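Local coordinates for transcriptional regulator, Crp/Fnr family (Eubacterium rectale ATCC 33656, PDB 3DV8), which probably regulates transcription as a dimeric Crp/Fnr-family protein, joining a cyclic nucleotide-binding-type sensor domain to a helix-turn-helix domain expected to bind DNA, at residues A[57-62]-A[91-96]; A[24-29]-A[104-109]; A[69-74]-A[157-162]; A[150-155]-A[188-193]. All blocks are in the same frame, centred on the assembly; numbering follows the deposited sequence.

Contact 1. Residues A[57-62]-A[91-96]; sequences TYILSD and FEVTIE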
loop_
_atom_site.group_PDB
_atom_site.type_symbol
_atom_site.label_atom_id
_atom_site.label_comp_id
_atom_site.label_asym_id
_atom_site.label_seq_id
_atom_site.Cartn_x
_atom_site.Cartn_y
_atom_site.Cartn_z
ATOM N N THR A 57 2.023 13.471 0.629
ATOM C CA THR A 57 2.632 12.360 1.362
ATOM C C THR A 57 3.552 11.630 0.391
ATOM O O THR A 57 3.126 11.234 -0.679
ATOM C CB THR A 57 1.595 11.414 1.946
ATOM O OG1 THR A 57 0.802 12.150 2.876
ATOM C CG2 THR A 57 2.263 10.230 2.676
ATOM N N TYR A 58 4.821 11.488 0.767
ATOM C CA TYR A 58 5.822 10.821 -0.059
ATOM C C TYR A 58 6.849 10.049 0.768
ATOM O O TYR A 58 6.887 10.146 2.012
ATOM C CB TYR A 58 6.514 11.844 -0.972
ATOM C CG TYR A 58 7.372 12.917 -0.299
ATOM C CD1 TYR A 58 6.788 13.980 0.414
ATOM C CD2 TYR A 58 8.768 12.913 -0.440
ATOM C CE1 TYR A 58 7.578 14.990 1.007
ATOM C CE2 TYR A 58 9.563 13.907 0.149
ATOM C CZ TYR A 58 8.962 14.947 0.867
ATOM O OH TYR A 58 9.752 15.915 1.439
ATOM N N ILE A 59 7.654 9.261 0.061
ATOM C CA ILE A 59 8.720 8.483 0.672
ATOM C C ILE A 59 10.031 8.858 0.001
ATOM O O ILE A 59 10.045 9.238 -1.163
ATOM C CB ILE A 59 8.429 6.955 0.663
ATOM C CG1 ILE A 59 8.268 6.389 -0.761
ATOM C CG2 ILE A 59 7.186 6.680 1.508
ATOM C CD1 ILE A 59 8.095 4.879 -0.798
ATOM N N LEU A 60 11.112 8.764 0.769
ATOM C CA LEU A 60 12.460 9.104 0.340
ATOM C C LEU A 60 13.354 7.878 0.442
ATOM O O LEU A 60 13.328 7.186 1.461
ATOM C CB LEU A 60 13.032 10.217 1.242
ATOM C CG LEU A 60 12.821 11.683 0.858
ATOM C CD1 LEU A 60 12.916 12.578 2.078
ATOM C CD2 LEU A 60 13.841 12.106 -0.203
ATOM N N SER A 61 14.142 7.616 -0.600
ATOM C CA SER A 61 15.150 6.559 -0.546
ATOM C C SER A 61 16.325 7.145 0.235
ATOM O O SER A 61 16.450 8.380 0.374
ATOM C CB SER A 61 15.633 6.115 -1.942
ATOM O OG SER A 61 16.644 6.951 -2.493
ATOM N N ASP A 62 17.203 6.264 0.715
ATOM C CA ASP A 62 18.437 6.695 1.410
ATOM C C ASP A 62 19.385 7.550 0.502
ATOM O O ASP A 62 20.238 8.277 1.020
ATOM C CB ASP A 62 19.162 5.507 2.093
ATOM C CG ASP A 62 19.495 4.348 1.132
ATOM O OD1 ASP A 62 19.138 4.406 -0.073
ATOM O OD2 ASP A 62 20.103 3.360 1.604
ATOM N N PHE A 91 6.241 1.634 8.648
ATOM C CA PHE A 91 6.838 2.372 7.527
ATOM C C PHE A 91 6.736 3.858 7.841
ATOM O O PHE A 91 5.798 4.300 8.526
ATOM C CB PHE A 91 6.157 2.064 6.184
ATOM C CG PHE A 91 4.697 2.452 6.118
ATOM C CD1 PHE A 91 3.716 1.629 6.682
ATOM C CD2 PHE A 91 4.295 3.619 5.466
ATOM C CE1 PHE A 91 2.341 1.966 6.613
ATOM C CE2 PHE A 91 2.922 3.979 5.383
ATOM C CZ PHE A 91 1.945 3.152 5.959
ATOM N N GLU A 92 7.701 4.616 7.341
ATOM C CA GLU A 92 7.715 6.055 7.537
ATOM C C GLU A 92 7.451 6.801 6.224
ATOM O O GLU A 92 7.781 6.320 5.137
ATOM C CB GLU A 92 8.944 6.544 8.336
ATOM C CG GLU A 92 10.223 5.747 8.195
ATOM C CD GLU A 92 11.375 6.276 9.035
ATOM O OE1 GLU A 92 11.187 7.182 9.879
ATOM O OE2 GLU A 92 12.494 5.764 8.830
ATOM N N VAL A 93 6.767 7.935 6.355
ATOM C CA VAL A 93 6.399 8.797 5.238
ATOM C C VAL A 93 6.723 10.241 5.601
ATOM O O VAL A 93 6.783 10.583 6.790
ATOM C CB VAL A 93 4.875 8.678 4.889
ATOM C CG1 VAL A 93 4.513 7.238 4.510
ATOM C CG2 VAL A 93 3.985 9.179 6.037
ATOM N N THR A 94 6.953 11.064 4.576
ATOM C CA THR A 94 7.179 12.496 4.737
ATOM C C THR A 94 5.940 13.206 4.170
ATOM O O THR A 94 5.476 12.869 3.075
ATOM C CB THR A 94 8.494 12.953 4.073
ATOM O OG1 THR A 94 9.581 12.252 4.689
ATOM C CG2 THR A 94 8.719 14.466 4.242
ATOM N N ILE A 95 5.392 14.149 4.943
ATOM C CA ILE A 95 4.211 14.930 4.551
ATOM C C ILE A 95 4.626 16.399 4.543
ATOM O O ILE A 95 5.217 16.881 5.528
ATOM C CB ILE A 95 3.001 14.727 5.496
ATOM C CG1 ILE A 95 2.733 13.225 5.741
ATOM C CG2 ILE A 95 1.764 15.389 4.899
ATOM C CD1 ILE A 95 1.725 12.942 6.827
ATOM N N GLU A 96 4.343 17.091 3.435
ATOM C CA GLU A 96 4.679 18.509 3.290
ATOM C C GLU A 96 3.587 19.294 2.564
ATOM O O GLU A 96 2.808 18.710 1.805
ATOM C CB GLU A 96 6.015 18.653 2.551
ATOM C CG GLU A 96 5.971 18.256 1.071
ATOM C CD GLU A 96 7.312 18.340 0.364
ATOM O OE1 GLU A 96 8.371 18.368 1.027
ATOM O OE2 GLU A 96 7.295 18.359 -0.881
HETATM O O HOH W 1 10.230 7.869 3.710
#
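In the antiparallel beta-roll of the cyclic nucleotide-binding domain, Thr-57 and Tyr-58 of strand 55-60 pair with Ile-95 and Thr-94 of strand 94-97. Tyr-58 and Thr-94 form a hydrogen-bonded pair: Tyr-58 N donates to Thr-94 O at 2.8 Å, and Thr-94 N donates to Tyr-58 O at 2.7 Å. Thr-57 and Ile-95 make the adjoining non-hydrogen-bonded pair, with Thr-57 OG1 alongside Ile-95 CG1 (3.6 Å) and Thr-57 CG2 against Val-93 CB. Past the paired residues, a water links Leu-60 N to Glu-92 O, accepting from the first and donating to the second.

On the face shared by Tyr-58 and Thr-94, the tyrosine CG sits between the backbone N and the carbonyl carbon (chi1 66°), which lays the ring across the neighbouring strand. Thr-94 CB lies over one ring face, displaced toward the rim, in a CH-pi contact 3.9 Å from the Tyr-58 centroid. Tyr-58 OH meets Glu-96 OE1 at 2.8 Å in a weak hydrogen bond, ring and carboxylate planes 58° apart, while Arg-56 adds a cation-pi contact to the ring. With an alanine in place of Tyr-58, Thr-94 CB would probably lose its aromatic partner and Glu-96 OE1 its weak hydroxyl contact. Ile-59 packs on Ile-140 of the second subunit. Strand 94-97 thus lies between 55-60 and 36-39 in an antiparallel sheet of the cupin-clan beta-roll.

Contact 2. Residues A[24-29]-A[104-109]; sequences DNLITQ and WIIPAE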
loop_
_atom_site.group_PDB
_atom_site.type_symbol
_atom_site.label_atom_id
_atom_site.label_comp_id
_atom_site.label_asym_id
_atom_site.label_seq_id
_atom_site.Cartn_x
_atom_site.Cartn_y
_atom_site.Cartn_z
ATOM N N ASP A 24 -11.584 21.637 22.502
ATOM C CA ASP A 24 -10.701 22.393 23.411
ATOM C C ASP A 24 -9.205 22.154 23.210
ATOM O O ASP A 24 -8.401 22.916 23.748
ATOM C CB ASP A 24 -11.084 22.119 24.864
ATOM C CG ASP A 24 -12.473 22.648 25.229
ATOM O OD1 ASP A 24 -13.070 23.412 24.442
ATOM O OD2 ASP A 24 -12.972 22.308 26.325
ATOM N N ASN A 25 -8.838 21.108 22.466
ATOM C CA ASN A 25 -7.439 20.803 22.137
ATOM C C ASN A 25 -7.072 20.929 20.641
ATOM O O ASN A 25 -5.990 20.493 20.241
ATOM C CB ASN A 25 -7.073 19.431 22.696
ATOM C CG ASN A 25 -7.112 19.396 24.215
ATOM O OD1 ASN A 25 -7.890 18.651 24.810
ATOM N ND2 ASN A 25 -6.285 20.220 24.849
ATOM N N LEU A 26 -7.957 21.527 19.827
ATOM C CA LEU A 26 -7.652 21.815 18.424
ATOM C C LEU A 26 -6.553 22.873 18.347
ATOM O O LEU A 26 -6.656 23.908 19.001
ATOM C CB LEU A 26 -8.858 22.364 17.635
ATOM C CG LEU A 26 -9.891 21.453 16.989
ATOM C CD1 LEU A 26 -10.819 22.331 16.145
ATOM C CD2 LEU A 26 -9.238 20.382 16.117
ATOM N N ILE A 27 -5.523 22.592 17.547
ATOM C CA ILE A 27 -4.429 23.521 17.293
ATOM C C ILE A 27 -4.655 24.008 15.867
ATOM O O ILE A 27 -4.703 23.189 14.955
ATOM C CB ILE A 27 -3.034 22.846 17.389
ATOM C CG1 ILE A 27 -2.844 22.117 18.725
ATOM C CG2 ILE A 27 -1.934 23.893 17.205
ATOM C CD1 ILE A 27 -1.553 21.321 18.808
ATOM N N THR A 28 -4.853 25.314 15.689
ATOM C CA THR A 28 -4.983 25.935 14.359
ATOM C C THR A 28 -3.567 26.269 13.891
ATOM O O THR A 28 -2.737 26.727 14.688
ATOM C CB THR A 28 -5.844 27.220 14.398
ATOM O OG1 THR A 28 -7.180 26.877 14.783
ATOM C CG2 THR A 28 -5.871 27.921 13.025
ATOM N N GLN A 29 -3.301 26.065 12.603
ATOM C CA GLN A 29 -1.960 26.263 12.048
ATOM C C GLN A 29 -2.004 26.614 10.570
ATOM O O GLN A 29 -2.633 25.890 9.799
ATOM C CB GLN A 29 -1.176 24.959 12.229
ATOM C CG GLN A 29 0.303 24.995 11.850
ATOM C CD GLN A 29 1.000 23.634 11.955
ATOM O OE1 GLN A 29 2.163 23.559 12.343
ATOM N NE2 GLN A 29 0.300 22.562 11.595
ATOM N N TRP A 104 -6.109 22.109 10.941
ATOM C CA TRP A 104 -6.467 21.893 12.334
ATOM C C TRP A 104 -5.728 20.605 12.678
ATOM O O TRP A 104 -5.658 19.694 11.836
ATOM C CB TRP A 104 -7.953 21.652 12.546
ATOM C CG TRP A 104 -8.796 22.839 12.441
ATOM C CD1 TRP A 104 -8.825 23.886 13.298
ATOM C CD2 TRP A 104 -9.800 23.085 11.458
ATOM N NE1 TRP A 104 -9.770 24.797 12.897
ATOM C CE2 TRP A 104 -10.387 24.329 11.768
ATOM C CE3 TRP A 104 -10.258 22.379 10.332
ATOM C CZ2 TRP A 104 -11.415 24.894 10.991
ATOM C CZ3 TRP A 104 -11.283 22.941 9.552
ATOM C CH2 TRP A 104 -11.848 24.187 9.891
ATOM N N ILE A 105 -5.173 20.539 13.888
ATOM C CA ILE A 105 -4.497 19.342 14.381
ATOM C C ILE A 105 -5.240 18.823 15.623
ATOM O O ILE A 105 -5.497 19.585 16.553
ATOM C CB ILE A 105 -3.018 19.592 14.742
ATOM C CG1 ILE A 105 -2.290 20.370 13.631
ATOM C CG2 ILE A 105 -2.322 18.246 15.030
ATOM C CD1 ILE A 105 -0.801 20.567 13.892
ATOM N N ILE A 106 -5.632 17.550 15.598
ATOM C CA ILE A 106 -6.211 16.869 16.751
ATOM C C ILE A 106 -4.994 16.132 17.316
ATOM O O ILE A 106 -4.477 15.250 16.631
ATOM C CB ILE A 106 -7.308 15.842 16.365
ATOM C CG1 ILE A 106 -8.456 16.515 15.606
ATOM C CG2 ILE A 106 -7.845 15.135 17.625
ATOM C CD1 ILE A 106 -9.489 15.529 15.099
ATOM N N PRO A 107 -4.492 16.508 18.521
ATOM C CA PRO A 107 -3.336 15.806 19.127
ATOM C C PRO A 107 -3.487 14.274 19.162
ATOM O O PRO A 107 -4.590 13.782 19.416
ATOM C CB PRO A 107 -3.281 16.388 20.548
ATOM C CG PRO A 107 -3.807 17.757 20.391
ATOM C CD PRO A 107 -4.930 17.623 19.385
ATOM N N ALA A 108 -2.389 13.562 18.881
ATOM C CA ALA A 108 -2.368 12.094 18.783
ATOM C C ALA A 108 -2.835 11.384 20.049
ATOM O O ALA A 108 -3.666 10.482 19.967
ATOM C CB ALA A 108 -0.990 11.604 18.381
ATOM N N GLU A 109 -2.315 11.800 21.207
ATOM C CA GLU A 109 -2.706 11.211 22.515
ATOM C C GLU A 109 -4.221 11.290 22.770
ATOM O O GLU A 109 -4.818 10.332 23.262
ATOM C CB GLU A 109 -1.904 11.789 23.715
ATOM C CG GLU A 109 -2.075 13.298 24.096
ATOM C CD GLU A 109 -1.208 14.279 23.284
ATOM O OE1 GLU A 109 -0.992 14.063 22.059
ATOM O OE2 GLU A 109 -0.751 15.286 23.885
#
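Two backbone hydrogen bonds join Ile-27 and Ile-105, an antiparallel hydrogen-bonded pair: Ile-27 N donates to Ile-105 O at 3.2 Å and Ile-105 N to Ile-27 O at 2.9 Å, each donor in the plane of the carbonyl it meets. Thr-28 and Trp-104 form the adjoining non-hydrogen-bonded pair, side chains side by side; Trp-104 CG, opposite its carbonyl carbon (chi1 -75°), brings CD1 within 3.7 Å of Thr-28 OG1.

Apolar packing is split between the faces of the sheet. Leu-26 spreads its two methyls: CD1 meets Trp-104 CD1 at 3.8 Å, an off-centre CH-pi approach to the five-membered ring, and CD2 lies alongside Ile-106 CG1 at 4.0 Å. On the other face the CB atoms of Ile-27 and Ile-105 are 4.2 Å apart.

Mixed contacts complete the account: the extended, polar-ended Gln-29 crosses Ile-105 near its CD1, and the backbone O of Asn-25 packs against Pro-107 CD. Strand 27-31 thus edges a four-stranded antiparallel sheet of the cyclic nucleotide-binding beta-roll, beside strand 101-107, which runs into helix 108-117.

Contact 3. Residues A[69-74]-A[157-162]; sequences LYRLFD and LEETSI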
loop_
_atom_site.group_PDB
_atom_site.type_symbol
_atom_site.label_atom_id
_atom_site.label_comp_id
_atom_site.label_asym_id
_atom_site.label_seq_id
_atom_site.Cartn_x
_atom_site.Cartn_y
_atom_site.Cartn_z
ATOM N N LEU A 69 3.055 9.220 -2.722
ATOM C CA LEU A 69 2.095 8.167 -2.430
ATOM C C LEU A 69 0.684 8.670 -2.758
ATOM O O LEU A 69 -0.069 8.001 -3.462
ATOM C CB LEU A 69 2.205 7.705 -0.976
ATOM C CG LEU A 69 3.567 7.137 -0.546
ATOM C CD1 LEU A 69 3.471 6.635 0.882
ATOM C CD2 LEU A 69 4.044 6.011 -1.452
ATOM N N TYR A 70 0.339 9.845 -2.249
ATOM C CA TYR A 70 -0.966 10.463 -2.497
ATOM C C TYR A 70 -0.919 11.924 -2.091
ATOM O O TYR A 70 0.033 12.369 -1.436
ATOM C CB TYR A 70 -2.075 9.747 -1.699
ATOM C CG TYR A 70 -1.804 9.672 -0.208
ATOM C CD1 TYR A 70 -2.201 10.706 0.649
ATOM C CD2 TYR A 70 -1.129 8.567 0.345
ATOM C CE1 TYR A 70 -1.929 10.658 2.017
ATOM C CE2 TYR A 70 -0.860 8.495 1.717
ATOM C CZ TYR A 70 -1.256 9.553 2.549
ATOM O OH TYR A 70 -1.002 9.499 3.900
ATOM N N ARG A 71 -1.965 12.649 -2.474
ATOM C CA ARG A 71 -2.153 14.049 -2.112
ATOM C C ARG A 71 -3.449 14.209 -1.311
ATOM O O ARG A 71 -4.428 13.486 -1.534
ATOM C CB ARG A 71 -2.187 14.927 -3.358
ATOM C CG ARG A 71 -0.819 15.211 -3.960
ATOM C CD ARG A 71 -0.986 15.805 -5.352
ATOM N NE ARG A 71 0.145 16.598 -5.837
ATOM C CZ ARG A 71 0.277 17.048 -7.091
ATOM N NH1 ARG A 71 -0.587 16.723 -8.059
ATOM N NH2 ARG A 71 1.325 17.795 -7.409
ATOM N N LEU A 72 -3.421 15.156 -0.372
ATOM C CA LEU A 72 -4.568 15.524 0.452
ATOM C C LEU A 72 -4.929 16.977 0.095
ATOM O O LEU A 72 -4.041 17.834 0.014
ATOM C CB LEU A 72 -4.223 15.382 1.936
ATOM C CG LEU A 72 -3.774 14.004 2.443
ATOM C CD1 LEU A 72 -3.413 14.123 3.907
ATOM C CD2 LEU A 72 -4.850 12.931 2.248
ATOM N N PHE A 73 -6.222 17.230 -0.131
ATOM C CA PHE A 73 -6.764 18.556 -0.519
ATOM C C PHE A 73 -7.716 19.089 0.568
ATOM O O PHE A 73 -7.751 18.535 1.669
ATOM C CB PHE A 73 -7.477 18.419 -1.870
ATOM C CG PHE A 73 -6.593 17.914 -2.961
ATOM C CD1 PHE A 73 -5.753 18.795 -3.652
ATOM C CD2 PHE A 73 -6.587 16.561 -3.301
ATOM C CE1 PHE A 73 -4.920 18.338 -4.680
ATOM C CE2 PHE A 73 -5.759 16.080 -4.331
ATOM C CZ PHE A 73 -4.923 16.971 -5.026
ATOM N N ASP A 74 -8.459 20.164 0.269
ATOM C CA ASP A 74 -9.456 20.749 1.198
ATOM C C ASP A 74 -10.422 19.654 1.658
ATOM O O ASP A 74 -10.855 18.858 0.836
ATOM C CB ASP A 74 -10.275 21.885 0.535
ATOM C CG ASP A 74 -9.412 23.055 0.037
ATOM O OD1 ASP A 74 -8.173 22.925 -0.044
ATOM O OD2 ASP A 74 -9.971 24.119 -0.289
ATOM N N LEU A 157 -1.868 15.903 -16.774
ATOM C CA LEU A 157 -3.335 16.073 -16.724
ATOM C C LEU A 157 -3.849 16.327 -15.284
ATOM O O LEU A 157 -4.809 17.081 -15.095
ATOM C CB LEU A 157 -4.049 14.869 -17.362
ATOM C CG LEU A 157 -3.842 14.715 -18.877
ATOM C CD1 LEU A 157 -4.198 13.330 -19.349
ATOM C CD2 LEU A 157 -4.624 15.775 -19.657
ATOM N N GLU A 158 -3.215 15.715 -14.281
ATOM C CA GLU A 158 -3.597 15.954 -12.886
ATOM C C GLU A 158 -3.235 17.369 -12.463
ATOM O O GLU A 158 -4.102 18.074 -11.939
ATOM C CB GLU A 158 -2.942 14.968 -11.912
ATOM C CG GLU A 158 -3.504 15.053 -10.459
ATOM C CD GLU A 158 -2.712 14.237 -9.437
ATOM O OE1 GLU A 158 -1.865 13.400 -9.811
ATOM O OE2 GLU A 158 -2.953 14.441 -8.234
ATOM N N GLU A 159 -1.970 17.766 -12.658
ATOM C CA GLU A 159 -1.512 19.120 -12.264
ATOM C C GLU A 159 -2.294 20.251 -12.919
ATOM O O GLU A 159 -2.615 21.234 -12.245
ATOM C CB GLU A 159 -0.009 19.356 -12.486
ATOM C CG GLU A 159 0.912 18.926 -11.363
ATOM C CD GLU A 159 0.892 19.827 -10.132
ATOM O OE1 GLU A 159 -0.132 19.899 -9.431
ATOM O OE2 GLU A 159 1.939 20.418 -9.808
ATOM N N THR A 160 -2.590 20.107 -14.212
ATOM C CA THR A 160 -3.392 21.099 -14.925
ATOM C C THR A 160 -4.817 21.203 -14.339
ATOM O O THR A 160 -5.361 22.310 -14.274
ATOM C CB THR A 160 -3.396 20.882 -16.466
ATOM O OG1 THR A 160 -3.743 19.531 -16.766
ATOM C CG2 THR A 160 -2.021 21.177 -17.052
ATOM N N SER A 161 -5.393 20.083 -13.887
ATOM C CA SER A 161 -6.724 20.094 -13.229
ATOM C C SER A 161 -6.687 20.788 -11.871
ATOM O O SER A 161 -7.573 21.588 -11.567
ATOM C CB SER A 161 -7.296 18.684 -13.055
ATOM O OG SER A 161 -7.550 18.111 -14.318
ATOM N N ILE A 162 -5.656 20.473 -11.081
ATOM C CA ILE A 162 -5.447 21.062 -9.745
ATOM C C ILE A 162 -5.224 22.575 -9.825
ATOM O O ILE A 162 -5.858 23.340 -9.082
ATOM C CB ILE A 162 -4.236 20.416 -9.019
ATOM C CG1 ILE A 162 -4.535 18.956 -8.678
ATOM C CG2 ILE A 162 -3.904 21.155 -7.730
ATOM C CD1 ILE A 162 -3.327 18.211 -8.169
#
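With CG opposite its carbonyl carbon (chi1 -78°) and the chain extended as far as NE, Arg-71 reaches from strand 66-72 to helix 148-163, where two acidic side chains meet it differently. Glu-158 comes on a straight chain whose CG lies opposite the backbone N (chi1 -171°); Glu-159 is folded at chi2 (-74°), which swings its carboxylate to the guanidinium. Glu-158 OE2 lies at the guanidinium edge, near its plane, and forms a salt bridge with Arg-71 NH1 at 3.3 Å that includes a weak hydrogen bond; the two flat groups are turned steeply against each other. Arg-71 NH2 and Glu-159 OE1, also 3.3 Å apart, complete the second salt bridge, approached obliquely.

Ile-162 supplies the apolar side, its CD1 close to Arg-71 NH1 and at the edge of the Phe-73 ring, 3.7 Å from Phe-73 CZ. A leucine in place of Arg-71 would probably leave Glu-158, Glu-159 and Glu-98 without their shared positive charge. Glu-98 holds the arginine NE by a salt bridge from the beta-roll side, while the two helix glutamates make the link across to the helix-turn-helix domain, a link that is probably electrostatic rather than one of well-directed hydrogen bonds.

Contact 4. Residues A[150-155]-A[188-193]; sequences KRVASF and RMLRYF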
loop_
_atom_site.group_PDB
_atom_site.type_symbol
_atom_site.label_atom_id
_atom_site.label_comp_id
_atom_site.label_asym_id
_atom_site.label_seq_id
_atom_site.Cartn_x
_atom_site.Cartn_y
_atom_site.Cartn_z
ATOM N N LYS A 150 3.202 7.176 -20.186
ATOM C CA LYS A 150 1.799 7.218 -19.762
ATOM C C LYS A 150 1.618 7.879 -18.399
ATOM O O LYS A 150 0.665 8.633 -18.195
ATOM C CB LYS A 150 1.175 5.821 -19.781
ATOM C CG LYS A 150 1.127 5.236 -21.177
ATOM C CD LYS A 150 0.218 4.030 -21.292
ATOM C CE LYS A 150 0.938 2.713 -21.269
ATOM N NZ LYS A 150 1.632 2.409 -22.576
ATOM N N ARG A 151 2.562 7.627 -17.495
ATOM C CA ARG A 151 2.536 8.192 -16.140
ATOM C C ARG A 151 2.840 9.690 -16.131
ATOM O O ARG A 151 2.244 10.421 -15.342
ATOM C CB ARG A 151 3.475 7.410 -15.215
ATOM C CG ARG A 151 3.031 5.951 -15.079
ATOM C CD ARG A 151 3.925 5.102 -14.224
ATOM N NE ARG A 151 3.983 5.609 -12.857
ATOM C CZ ARG A 151 5.078 5.944 -12.163
ATOM N NH1 ARG A 151 6.318 5.747 -12.619
ATOM N NH2 ARG A 151 4.909 6.421 -10.927
ATOM N N VAL A 152 3.764 10.132 -16.993
ATOM C CA VAL A 152 4.065 11.559 -17.172
ATOM C C VAL A 152 2.810 12.239 -17.749
ATOM O O VAL A 152 2.374 13.261 -17.221
ATOM C CB VAL A 152 5.329 11.816 -18.064
ATOM C CG1 VAL A 152 5.526 13.318 -18.341
ATOM C CG2 VAL A 152 6.576 11.239 -17.401
ATOM N N ALA A 153 2.236 11.649 -18.805
ATOM C CA ALA A 153 0.972 12.111 -19.407
ATOM C C ALA A 153 -0.143 12.237 -18.353
ATOM O O ALA A 153 -0.863 13.242 -18.303
ATOM C CB ALA A 153 0.534 11.162 -20.497
ATOM N N SER A 154 -0.252 11.226 -17.504
ATOM C CA SER A 154 -1.238 11.201 -16.419
ATOM C C SER A 154 -1.010 12.305 -15.375
ATOM O O SER A 154 -1.970 12.917 -14.897
ATOM C CB SER A 154 -1.214 9.830 -15.730
ATOM O OG SER A 154 -2.254 9.732 -14.787
ATOM N N PHE A 155 0.255 12.542 -15.024
ATOM C CA PHE A 155 0.615 13.585 -14.064
ATOM C C PHE A 155 0.321 14.987 -14.619
ATOM O O PHE A 155 -0.248 15.828 -13.903
ATOM C CB PHE A 155 2.079 13.477 -13.625
ATOM C CG PHE A 155 2.523 14.624 -12.779
ATOM C CD1 PHE A 155 2.271 14.622 -11.412
ATOM C CD2 PHE A 155 3.133 15.754 -13.362
ATOM C CE1 PHE A 155 2.635 15.717 -10.613
ATOM C CE2 PHE A 155 3.506 16.862 -12.581
ATOM C CZ PHE A 155 3.277 16.838 -11.198
ATOM N N ARG A 188 14.137 14.163 -20.899
ATOM C CA ARG A 188 14.161 13.396 -22.164
ATOM C C ARG A 188 12.721 13.151 -22.648
ATOM O O ARG A 188 12.416 13.329 -23.840
ATOM C CB ARG A 188 14.817 12.014 -21.973
ATOM C CG ARG A 188 15.737 11.541 -23.105
ATOM C CD ARG A 188 17.221 11.702 -22.715
ATOM N NE ARG A 188 17.568 10.792 -21.609
ATOM C CZ ARG A 188 18.734 10.746 -20.950
ATOM N NH1 ARG A 188 19.741 11.581 -21.244
ATOM N NH2 ARG A 188 18.889 9.862 -19.948
HETATM N N MSE A 189 11.862 12.752 -21.696
HETATM C CA MSE A 189 10.444 12.453 -21.932
HETATM C C MSE A 189 9.635 13.677 -22.337
HETATM O O MSE A 189 8.774 13.567 -23.217
HETATM C CB MSE A 189 9.798 11.839 -20.680
HETATM C CG MSE A 189 8.428 11.223 -20.903
HETATM SE SE MSE A 189 8.533 9.670 -22.074
HETATM C CE MSE A 189 9.568 8.434 -20.928
ATOM N N LEU A 190 9.878 14.809 -21.664
ATOM C CA LEU A 190 9.189 16.066 -21.977
ATOM C C LEU A 190 9.588 16.576 -23.374
ATOM O O LEU A 190 8.744 17.104 -24.107
ATOM C CB LEU A 190 9.424 17.121 -20.885
ATOM C CG LEU A 190 8.839 16.800 -19.497
ATOM C CD1 LEU A 190 9.428 17.731 -18.436
ATOM C CD2 LEU A 190 7.289 16.822 -19.460
ATOM N N ARG A 191 10.859 16.391 -23.739
ATOM C CA ARG A 191 11.365 16.760 -25.082
ATOM C C ARG A 191 10.787 15.875 -26.200
ATOM O O ARG A 191 10.570 16.357 -27.314
ATOM C CB ARG A 191 12.888 16.791 -25.100
ATOM C CG ARG A 191 13.427 17.970 -24.306
ATOM C CD ARG A 191 14.916 17.873 -24.129
ATOM N NE ARG A 191 15.485 19.090 -23.555
ATOM C CZ ARG A 191 16.772 19.252 -23.230
ATOM N NH1 ARG A 191 17.674 18.274 -23.415
ATOM N NH2 ARG A 191 17.169 20.417 -22.707
ATOM N N TYR A 192 10.548 14.597 -25.890
ATOM C CA TYR A 192 9.833 13.673 -26.797
ATOM C C TYR A 192 8.374 14.146 -26.980
ATOM O O TYR A 192 7.845 14.113 -28.093
ATOM C CB TYR A 192 9.906 12.220 -26.280
ATOM C CG TYR A 192 8.907 11.271 -26.904
ATOM C CD1 TYR A 192 9.004 10.897 -28.253
ATOM C CD2 TYR A 192 7.855 10.739 -26.146
ATOM C CE1 TYR A 192 8.055 10.014 -28.834
ATOM C CE2 TYR A 192 6.910 9.861 -26.711
ATOM C CZ TYR A 192 7.018 9.508 -28.048
ATOM O OH TYR A 192 6.088 8.655 -28.575
ATOM N N PHE A 193 7.748 14.568 -25.876
ATOM C CA PHE A 193 6.384 15.139 -25.868
ATOM C C PHE A 193 6.324 16.435 -26.691
ATOM O O PHE A 193 5.355 16.646 -27.432
ATOM C CB PHE A 193 5.903 15.403 -24.421
ATOM C CG PHE A 193 5.374 14.180 -23.683
ATOM C CD1 PHE A 193 5.835 12.874 -23.947
ATOM C CD2 PHE A 193 4.458 14.361 -22.632
ATOM C CE1 PHE A 193 5.337 11.777 -23.226
ATOM C CE2 PHE A 193 3.958 13.268 -21.902
ATOM C CZ PHE A 193 4.398 11.981 -22.202
#
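Val-152 of helix 148-163 points its CB at helix 183-195 and there divides into two methyls with different partners. CG1, placed opposite the backbone N (chi1 174°), meets two side chains, with Phe-193 CE2 at 3.9 Å and Leu-190 CD2 at 4.1 Å from Val-152 CG1. CG2, beside the backbone N, turns to Met-189, a selenomethionine here, and lies 4.0 Å from Met-189 CG. The methionine chain is then bent at chi2 and chi3, and the residue also packs on Leu-148 and Asp-149.

The short helix segments cross at 77°, axes 10.9 Å apart at closest approach. In this Crp-like domain, helices 172-179 and 183-195 correspond to the helix-turn-helix of the family, and the second is probably the recognition helix, as in relatives that bind DNA. Val-152 also touches Leu-179, and Leu-190 touches Ile-175, both on the first of the two.

Farther along the interface, Phe-193 presents its ring edge to the backbone of helix 148-163: Ala-153 N lies near the ring plane, 3.9 Å from Phe-193 CE2, while Ala-153 CB is 4.3 Å from that same CE2. Leu-214 and Leu-217 of helix 211-219 touch both Phe-193 and Ala-153.

In the fold
Contacts 1 and 3 share a sheet, strands 55-60 and 66-72 being neighbours in it: Thr-57 O lies 2.9 Å from Leu-69 N, and Leu-69 CD1 packs against both Ile-59 and Val-93. Helix 148-163 then carries the connection onward, meeting Arg-71 in contact 3 and the probable recognition helix in contact 4; these two contacts touch between Arg-71 and Phe-155, their centres about 17 Å apart. Contact 2 stands at the far end of the beta-roll, its centre about 22 Å from that of contact 1 and about 40 Å from that of contact 4. Contact 3 thus bridges the two domains, whereas contacts 1 and 2 belong to the beta-roll part and contact 4 to the helix-turn-helix part.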